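Local coordinates for SA0254 protein (Staphylococcus aureus subsp. aureus, PDB 2OOI) that is of unknown function but carries a UTRA domain, which in relatives of the GntR family of transcription regulators binds small-molecule effectors, at residues D39-L43 and P141-S145; F101-N107 and R129-Y135. All blocks are in the same frame, centred on the assembly; numbering follows the deposited sequence.

In the fold
The two interactions meet on the six-stranded antiparallel sheet of the UTRA domain, their centres about 11 Å apart. Interaction 1 sets the end of helix 35-41 on strand 141-150. Interaction 2 pairs strand 126-136, the next strand in the sheet, with strand 99-110, and in sequence it is nested inside the loop that interaction 1 closes. Glu-40 ties them together: its OE2 lies 2.6 Å from His-131 NE2, probably as a hydrogen bond. Between the neighbouring strands, Gln-132 N is 2.8 Å from Ser-145 O. A bound zinc ion lies near both, about 8 Å from the side chain of Asp-143 in interaction 1 and about 8 Å from that of Phe-134 in interaction 2.

Interaction 1: residues D39-L43 and P141-S145; sequences DELQL and PFDSS
Leu-41 and Pro-141 meet where helix 35-41 ends against the start of strand 141-150, and they bury more surface here than any other residues of the two segments. Their CA atoms are 5.4 Å apart. The proline ring points at the helix end: its CG comes within 3.5 Å of Leu-41 O, and its CB is 4.0 Å from Glu-40 O. An apolar ring therefore rests on carbonyl oxygens of the last turn. Gln-42, whose positive phi closes the helix in a Schellman motif, lays its amide end across the same ring at about a right angle, with CD 3.9 Å from Pro-141 CG.

Leu-41, with CG beside its own backbone N (chi1 -62°), reaches the strand with one branch. That methyl, CD2, lies along the main chain at 3.8 Å from Asp-143 N and also touches CB of Ser-144, 3.9 Å away. Ser-144, the third large contributor, adds the polar part. Its OG, anti to the backbone N (chi1 -179°), donates a hydrogen bond to OE1 at the end of the extended Glu-40 chain; the model makes it very short, a length that is doubtful at 2.6 Å resolution. The other carboxylate oxygen, OE2, faces Thr-133 OG1 and His-131 NE2 of strand 126-136, hydrogen-bond partners of which the first is also modelled too close to trust.

Strand 141-150 lies between strands 61-71 and 126-136, with Leu-41 also packing on Val-49 of strand 49-58, while Phe-142 and Asp-143 turn towards helix 87-94.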
ATOM      1  N   ASP B  39      -0.826  24.623  -4.697  1.00 57.71           N
ATOM      2  CA  ASP B  39      -0.579  24.354  -3.318  1.00 58.02           C
ATOM      3  C   ASP B  39       0.516  23.328  -3.301  1.00 58.22           C
ATOM      4  O   ASP B  39       1.606  23.591  -2.823  1.00 58.61           O
ATOM      5  CB  ASP B  39      -1.823  23.806  -2.641  1.00 58.39           C
ATOM      6  CG  ASP B  39      -1.658  23.683  -1.143  1.00 59.87           C
ATOM      7  OD1 ASP B  39      -0.559  24.012  -0.610  1.00 65.28           O
ATOM      8  OD2 ASP B  39      -2.637  23.272  -0.487  1.00 65.62           O
ATOM      9  N   GLU B  40       0.234  22.186  -3.903  1.00 58.30           N
ATOM     10  CA  GLU B  40       1.047  21.004  -3.725  1.00 58.61           C
ATOM     11  C   GLU B  40       2.438  21.125  -4.346  1.00 57.96           C
ATOM     12  O   GLU B  40       3.409  20.682  -3.759  1.00 57.85           O
ATOM     13  CB  GLU B  40       0.314  19.778  -4.293  1.00 58.10           C
ATOM     14  CG  GLU B  40       0.980  18.491  -3.965  1.00 59.23           C
ATOM     15  CD  GLU B  40       0.431  17.324  -4.754  1.00 61.93           C
ATOM     16  OE1 GLU B  40      -0.548  17.499  -5.519  1.00 68.05           O
ATOM     17  OE2 GLU B  40       0.983  16.211  -4.619  1.00 67.28           O
ATOM     18  N   LEU B  41       2.554  21.686  -5.535  1.00 57.45           N
ATOM     19  CA  LEU B  41       3.879  21.823  -6.107  1.00 57.94           C
ATOM     20  C   LEU B  41       4.580  23.101  -5.621  1.00 58.16           C
ATOM     21  O   LEU B  41       5.696  23.400  -6.057  1.00 58.14           O
ATOM     22  CB  LEU B  41       3.813  21.758  -7.627  1.00 57.76           C
ATOM     23  CG  LEU B  41       3.275  20.439  -8.205  1.00 57.59           C
ATOM     24  CD1 LEU B  41       3.413  20.422  -9.720  1.00 56.99           C
ATOM     25  CD2 LEU B  41       3.997  19.253  -7.617  1.00 56.50           C
ATOM     26  N   GLN B  42       3.927  23.816  -4.695  1.00 58.34           N
ATOM     27  CA  GLN B  42       4.396  25.077  -4.132  1.00 58.37           C
ATOM     28  C   GLN B  42       4.767  26.038  -5.236  1.00 58.80           C
ATOM     29  O   GLN B  42       5.920  26.384  -5.373  1.00 58.55           O
ATOM     30  CB  GLN B  42       5.552  24.832  -3.172  1.00 58.01           C
ATOM     31  CG  GLN B  42       5.116  24.108  -1.910  1.00 57.34           C
ATOM     32  CD  GLN B  42       6.245  23.374  -1.181  1.00 57.24           C
ATOM     33  OE1 GLN B  42       6.042  22.280  -0.646  1.00 53.61           O
ATOM     34  NE2 GLN B  42       7.423  23.972  -1.154  1.00 53.83           N
ATOM     35  N   LEU B  43       3.755  26.466  -5.993  1.00 59.83           N
ATOM     36  CA  LEU B  43       3.900  27.226  -7.239  1.00 60.85           C
ATOM     37  C   LEU B  43       3.322  28.658  -7.146  1.00 62.40           C
ATOM     38  O   LEU B  43       2.636  28.976  -6.170  1.00 62.41           O
ATOM     39  CB  LEU B  43       3.140  26.491  -8.364  1.00 60.39           C
ATOM     40  CG  LEU B  43       3.825  25.494  -9.313  1.00 59.65           C
ATOM     41  CD1 LEU B  43       4.887  24.659  -8.635  1.00 58.58           C
ATOM     42  CD2 LEU B  43       2.793  24.611  -9.991  1.00 59.06           C
ATOM     43  N   PRO B 141       9.429  20.126  -4.707  1.00 52.47           N
ATOM     44  CA  PRO B 141       8.439  19.172  -5.199  1.00 51.99           C
ATOM     45  C   PRO B 141       8.212  19.403  -6.667  1.00 51.30           C
ATOM     46  O   PRO B 141       7.962  20.522  -7.029  1.00 51.74           O
ATOM     47  CB  PRO B 141       7.179  19.540  -4.417  1.00 52.11           C
ATOM     48  CG  PRO B 141       7.328  20.993  -4.086  1.00 53.07           C
ATOM     49  CD  PRO B 141       8.817  21.269  -4.011  1.00 52.73           C
ATOM     50  N   PHE B 142       8.304  18.388  -7.522  1.00 50.54           N
ATOM     51  CA  PHE B 142       8.199  18.658  -8.958  1.00 49.62           C
ATOM     52  C   PHE B 142       7.128  17.872  -9.716  1.00 49.38           C
ATOM     53  O   PHE B 142       6.825  18.213 -10.862  1.00 48.88           O
ATOM     54  CB  PHE B 142       9.557  18.452  -9.617  1.00 49.22           C
ATOM     55  CG  PHE B 142      10.016  17.040  -9.612  1.00 47.86           C
ATOM     56  CD1 PHE B 142       9.610  16.171 -10.590  1.00 47.17           C
ATOM     57  CD2 PHE B 142      10.835  16.570  -8.606  1.00 49.25           C
ATOM     58  CE1 PHE B 142      10.015  14.854 -10.580  1.00 47.77           C
ATOM     59  CE2 PHE B 142      11.246  15.227  -8.582  1.00 49.08           C
ATOM     60  CZ  PHE B 142      10.831  14.378  -9.573  1.00 47.56           C
ATOM     61  N   ASP B 143       6.547  16.844  -9.093  1.00 49.31           N
ATOM     62  CA  ASP B 143       5.613  15.942  -9.772  1.00 49.12           C
ATOM     63  C   ASP B 143       4.525  15.547  -8.806  1.00 49.27           C
ATOM     64  O   ASP B 143       4.813  14.967  -7.760  1.00 50.12           O
ATOM     65  CB  ASP B 143       6.375  14.701 -10.232  1.00 49.64           C
ATOM     66  CG  ASP B 143       5.474  13.549 -10.701  1.00 49.68           C
ATOM     67  OD1 ASP B 143       4.233  13.657 -10.701  1.00 51.01           O
ATOM     68  OD2 ASP B 143       6.042  12.508 -11.104  1.00 51.91           O
ATOM     69  N   SER B 144       3.278  15.845  -9.167  1.00 49.29           N
ATOM     70  CA  SER B 144       2.090  15.417  -8.424  1.00 48.97           C
ATOM     71  C   SER B 144       1.341  14.370  -9.229  1.00 48.75           C
ATOM     72  O   SER B 144       0.772  14.689 -10.257  1.00 48.88           O
ATOM     73  CB  SER B 144       1.160  16.618  -8.206  1.00 49.05           C
ATOM     74  OG  SER B 144      -0.011  16.282  -7.469  1.00 48.75           O
ATOM     75  N   SER B 145       1.304  13.136  -8.752  1.00 48.71           N
ATOM     76  CA  SER B 145       0.689  12.036  -9.517  1.00 49.33           C
ATOM     77  C   SER B 145      -0.433  11.284  -8.788  1.00 49.30           C
ATOM     78  O   SER B 145      -0.298  10.870  -7.621  1.00 48.70           O
ATOM     79  CB  SER B 145       1.763  11.029  -9.956  1.00 49.73           C
ATOM     80  OG  SER B 145       2.489  11.538 -11.078  1.00 50.87           O
TER

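Interaction 2: residues F101-N107 and R129-Y135; sequences FSDIFFN and RYHQTFY
Phe-101 places its CG between the backbone N and the carbonyl carbon (chi1 59°), whereas Tyr-135 has CG beside its N (chi1 -57°), and these torsions bring the two rings into an offset stack. The pair lies at one end of the seven residue pairs formed by 101-107 and 129-135, two antiparallel neighbours in the UTRA sheet. The ring centroids are 4.6 Å apart with planes at 12°, and Tyr-135 CB sits over the Phe-101 face in a CH-pi contact.

From Asp-103 to Asn-107 the hydrogen-bonded pairs are regular, whereas Phe-101 N to Tyr-135 O is weak at 3.4 Å. The face carrying Ser-102, Ile-104, Tyr-130 and Gln-132 is largely buried. There Ile-104 CG2 lies off-centre over the Tyr-130 ring, 3.8 Å from its CE1.

Strand 99-110 is outermost within the chain, but the second subunit pairs with it, so the sheet runs on through the dimer; Asp-103 OD1 is hydrogen-bonded to Tyr-157 OH of that subunit. On strand 126-136, His-131 ND1 is hydrogen-bonded to Asp-146 OD1.

Gln-132 runs extended alongside Ile-104, with CD 3.7 Å from CG1, and its OE1 accepts a hydrogen bond from Ser-102 OG at 3.0 Å, the donor tilted from the carbonyl plane.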
ATOM      1  N   PHE B 101      13.253  12.226  -2.793  1.00 58.05           N
ATOM      2  CA  PHE B 101      12.309  11.411  -2.019  1.00 57.18           C
ATOM      3  C   PHE B 101      10.871  11.647  -2.465  1.00 56.53           C
ATOM      4  O   PHE B 101      10.612  12.506  -3.292  1.00 56.00           O
ATOM      5  CB  PHE B 101      12.436  11.732  -0.526  1.00 57.28           C
ATOM      6  CG  PHE B 101      12.184  13.182  -0.173  1.00 57.53           C
ATOM      7  CD1 PHE B 101      10.927  13.604   0.257  1.00 57.39           C
ATOM      8  CD2 PHE B 101      13.215  14.123  -0.242  1.00 57.72           C
ATOM      9  CE1 PHE B 101      10.701  14.957   0.605  1.00 57.21           C
ATOM     10  CE2 PHE B 101      12.991  15.464   0.099  1.00 57.10           C
ATOM     11  CZ  PHE B 101      11.735  15.876   0.524  1.00 56.55           C
ATOM     12  N   SER B 102       9.932  10.892  -1.897  1.00 56.01           N
ATOM     13  CA  SER B 102       8.525  11.096  -2.206  1.00 55.36           C
ATOM     14  C   SER B 102       7.584  10.728  -1.066  1.00 54.92           C
ATOM     15  O   SER B 102       7.954   9.969  -0.159  1.00 55.18           O
ATOM     16  CB  SER B 102       8.152  10.310  -3.461  1.00 55.70           C
ATOM     17  OG  SER B 102       8.322   8.929  -3.263  1.00 55.28           O
ATOM     18  N   ASP B 103       6.384  11.313  -1.118  1.00 53.95           N
ATOM     19  CA  ASP B 103       5.296  11.038  -0.193  1.00 53.55           C
ATOM     20  C   ASP B 103       4.232  10.268  -0.925  1.00 53.36           C
ATOM     21  O   ASP B 103       3.742  10.715  -1.960  1.00 54.28           O
ATOM     22  CB  ASP B 103       4.669  12.339   0.320  1.00 52.80           C
ATOM     23  CG  ASP B 103       5.581  13.090   1.226  1.00 53.15           C
ATOM     24  OD1 ASP B 103       6.209  12.441   2.096  1.00 51.76           O
ATOM     25  OD2 ASP B 103       5.710  14.327   1.041  1.00 55.18           O
ATOM     26  N   ILE B 104       3.828   9.140  -0.373  1.00 53.11           N
ATOM     27  CA  ILE B 104       2.848   8.283  -1.015  1.00 52.89           C
ATOM     28  C   ILE B 104       1.604   8.185  -0.146  1.00 53.00           C
ATOM     29  O   ILE B 104       1.692   7.978   1.059  1.00 52.79           O
ATOM     30  CB  ILE B 104       3.420   6.906  -1.200  1.00 52.48           C
ATOM     31  CG1 ILE B 104       4.499   6.925  -2.280  1.00 52.40           C
ATOM     32  CG2 ILE B 104       2.318   5.930  -1.545  1.00 53.64           C
ATOM     33  CD1 ILE B 104       5.466   5.747  -2.201  1.00 52.07           C
ATOM     34  N   PHE B 105       0.443   8.324  -0.764  1.00 53.29           N
ATOM     35  CA  PHE B 105      -0.818   8.188  -0.060  1.00 53.84           C
ATOM     36  C   PHE B 105      -1.658   7.185  -0.821  1.00 54.36           C
ATOM     37  O   PHE B 105      -1.749   7.281  -2.035  1.00 55.15           O
ATOM     38  CB  PHE B 105      -1.542   9.536   0.012  1.00 54.39           C
ATOM     39  CG  PHE B 105      -0.734  10.621   0.672  1.00 55.07           C
ATOM     40  CD1 PHE B 105      -0.870  10.883   2.034  1.00 56.84           C
ATOM     41  CD2 PHE B 105       0.194  11.350  -0.047  1.00 54.49           C
ATOM     42  CE1 PHE B 105      -0.098  11.884   2.661  1.00 55.52           C
ATOM     43  CE2 PHE B 105       0.945  12.340   0.570  1.00 55.67           C
ATOM     44  CZ  PHE B 105       0.799  12.604   1.932  1.00 54.97           C
ATOM     45  N   PHE B 106      -2.263   6.200  -0.149  1.00 54.32           N
ATOM     46  CA  PHE B 106      -3.218   5.369  -0.880  1.00 53.29           C
ATOM     47  C   PHE B 106      -4.443   4.926  -0.107  1.00 53.06           C
ATOM     48  O   PHE B 106      -4.402   4.721   1.102  1.00 53.46           O
ATOM     49  CB  PHE B 106      -2.510   4.215  -1.568  1.00 53.16           C
ATOM     50  CG  PHE B 106      -1.892   3.204  -0.632  1.00 53.63           C
ATOM     51  CD1 PHE B 106      -2.658   2.149  -0.112  1.00 52.67           C
ATOM     52  CD2 PHE B 106      -0.522   3.236  -0.359  1.00 53.41           C
ATOM     53  CE1 PHE B 106      -2.090   1.188   0.711  1.00 52.14           C
ATOM     54  CE2 PHE B 106       0.059   2.290   0.477  1.00 52.88           C
ATOM     55  CZ  PHE B 106      -0.729   1.246   1.005  1.00 52.96           C
ATOM     56  N   ASN B 107      -5.561   4.819  -0.812  1.00 52.21           N
ATOM     57  CA  ASN B 107      -6.746   4.217  -0.225  1.00 51.39           C
ATOM     58  C   ASN B 107      -7.525   3.428  -1.253  1.00 51.01           C
ATOM     59  O   ASN B 107      -7.234   3.494  -2.433  1.00 52.10           O
ATOM     60  CB  ASN B 107      -7.611   5.273   0.421  1.00 50.71           C
ATOM     61  CG  ASN B 107      -8.069   6.305  -0.555  1.00 51.88           C
ATOM     62  OD1 ASN B 107      -8.716   5.993  -1.590  1.00 53.75           O
ATOM     63  ND2 ASN B 107      -7.741   7.545  -0.259  1.00 49.14           N
ATOM     64  N   ARG B 129      -6.661   3.963  -5.301  1.00 48.98           N
ATOM     65  CA  ARG B 129      -6.331   5.354  -5.653  1.00 48.95           C
ATOM     66  C   ARG B 129      -5.049   5.680  -4.888  1.00 49.54           C
ATOM     67  O   ARG B 129      -5.021   5.640  -3.658  1.00 50.85           O
ATOM     68  CB  ARG B 129      -7.442   6.351  -5.307  1.00 47.46           C
ATOM     69  CG  ARG B 129      -8.834   5.785  -5.328  1.00 48.08           C
ATOM     70  CD  ARG B 129      -9.939   6.813  -5.514  1.00 48.20           C
ATOM     71  NE  ARG B 129     -10.021   7.060  -6.947  1.00 51.80           N
ATOM     72  CZ  ARG B 129     -11.034   6.764  -7.764  1.00 50.67           C
ATOM     73  NH1 ARG B 129     -12.198   6.265  -7.372  1.00 50.82           N
ATOM     74  NH2 ARG B 129     -10.870   7.010  -9.028  1.00 50.60           N
ATOM     75  N   TYR B 130      -3.998   5.980  -5.632  1.00 50.23           N
ATOM     76  CA  TYR B 130      -2.646   6.112  -5.123  1.00 50.93           C
ATOM     77  C   TYR B 130      -2.140   7.486  -5.551  1.00 51.48           C
ATOM     78  O   TYR B 130      -2.371   7.904  -6.677  1.00 51.59           O
ATOM     79  CB  TYR B 130      -1.858   4.991  -5.767  1.00 51.22           C
ATOM     80  CG  TYR B 130      -0.377   4.872  -5.537  1.00 51.50           C
ATOM     81  CD1 TYR B 130       0.144   3.869  -4.713  1.00 50.18           C
ATOM     82  CD2 TYR B 130       0.521   5.687  -6.236  1.00 53.18           C
ATOM     83  CE1 TYR B 130       1.519   3.707  -4.554  1.00 50.44           C
ATOM     84  CE2 TYR B 130       1.904   5.528  -6.094  1.00 51.59           C
ATOM     85  CZ  TYR B 130       2.389   4.541  -5.254  1.00 53.14           C
ATOM     86  OH  TYR B 130       3.761   4.393  -5.127  1.00 55.34           O
ATOM     87  N   HIS B 131      -1.529   8.226  -4.633  1.00 52.22           N
ATOM     88  CA  HIS B 131      -1.026   9.572  -4.935  1.00 52.18           C
ATOM     89  C   HIS B 131       0.423   9.628  -4.562  1.00 52.26           C
ATOM     90  O   HIS B 131       0.793   9.153  -3.509  1.00 51.95           O
ATOM     91  CB  HIS B 131      -1.767  10.687  -4.182  1.00 52.43           C
ATOM     92  CG  HIS B 131      -1.309  12.059  -4.578  1.00 53.34           C
ATOM     93  ND1 HIS B 131      -1.945  12.804  -5.551  1.00 55.60           N
ATOM     94  CD2 HIS B 131      -0.224  12.781  -4.205  1.00 53.40           C
ATOM     95  CE1 HIS B 131      -1.299  13.943  -5.724  1.00 54.28           C
ATOM     96  NE2 HIS B 131      -0.246  13.949  -4.927  1.00 53.58           N
ATOM     97  N   GLN B 132       1.245  10.218  -5.413  1.00 52.65           N
ATOM     98  CA  GLN B 132       2.650  10.331  -5.082  1.00 53.13           C
ATOM     99  C   GLN B 132       3.162  11.739  -5.380  1.00 53.30           C
ATOM    100  O   GLN B 132       2.895  12.268  -6.445  1.00 53.94           O
ATOM    101  CB  GLN B 132       3.445   9.267  -5.837  1.00 52.85           C
ATOM    102  CG  GLN B 132       4.879   9.103  -5.324  1.00 53.14           C
ATOM    103  CD  GLN B 132       5.562   7.798  -5.745  1.00 53.39           C
ATOM    104  OE1 GLN B 132       6.742   7.595  -5.445  1.00 53.84           O
ATOM    105  NE2 GLN B 132       4.828   6.916  -6.428  1.00 53.36           N
ATOM    106  N   THR B 133       3.882  12.349  -4.439  1.00 53.21           N
ATOM    107  CA  THR B 133       4.509  13.640  -4.694  1.00 52.97           C
ATOM    108  C   THR B 133       6.006  13.460  -4.631  1.00 53.18           C
ATOM    109  O   THR B 133       6.513  12.974  -3.631  1.00 52.68           O
ATOM    110  CB  THR B 133       4.112  14.664  -3.679  1.00 52.92           C
ATOM    111  OG1 THR B 133       2.705  14.867  -3.761  1.00 51.84           O
ATOM    112  CG2 THR B 133       4.850  16.012  -3.937  1.00 52.86           C
ATOM    113  N   PHE B 134       6.701  13.837  -5.705  1.00 53.11           N
ATOM    114  CA  PHE B 134       8.138  13.643  -5.801  1.00 53.43           C
ATOM    115  C   PHE B 134       8.879  14.960  -5.557  1.00 53.60           C
ATOM    116  O   PHE B 134       8.474  16.023  -6.047  1.00 53.94           O
ATOM    117  CB  PHE B 134       8.521  13.133  -7.194  1.00 53.63           C
ATOM    118  CG  PHE B 134       8.008  11.749  -7.526  1.00 53.80           C
ATOM    119  CD1 PHE B 134       8.838  10.635  -7.399  1.00 53.19           C
ATOM    120  CD2 PHE B 134       6.701  11.566  -8.021  1.00 54.06           C
ATOM    121  CE1 PHE B 134       8.368   9.337  -7.736  1.00 53.63           C
ATOM    122  CE2 PHE B 134       6.222  10.284  -8.361  1.00 52.85           C
ATOM    123  CZ  PHE B 134       7.058   9.167  -8.219  1.00 53.01           C
ATOM    124  N   TYR B 135       9.983  14.885  -4.832  1.00 53.45           N
ATOM    125  CA  TYR B 135      10.795  16.048  -4.582  1.00 53.64           C
ATOM    126  C   TYR B 135      12.183  15.810  -5.107  1.00 54.09           C
ATOM    127  O   TYR B 135      12.686  14.688  -5.089  1.00 53.75           O
ATOM    128  CB  TYR B 135      10.892  16.348  -3.093  1.00 53.69           C
ATOM    129  CG  TYR B 135       9.571  16.539  -2.400  1.00 53.66           C
ATOM    130  CD1 TYR B 135       9.176  17.790  -1.924  1.00 53.61           C
ATOM    131  CD2 TYR B 135       8.719  15.469  -2.204  1.00 53.67           C
ATOM    132  CE1 TYR B 135       7.966  17.954  -1.280  1.00 52.75           C
ATOM    133  CE2 TYR B 135       7.518  15.628  -1.567  1.00 53.65           C
ATOM    134  CZ  TYR B 135       7.151  16.868  -1.108  1.00 53.73           C
ATOM    135  OH  TYR B 135       5.946  16.982  -0.480  1.00 55.40           O
TER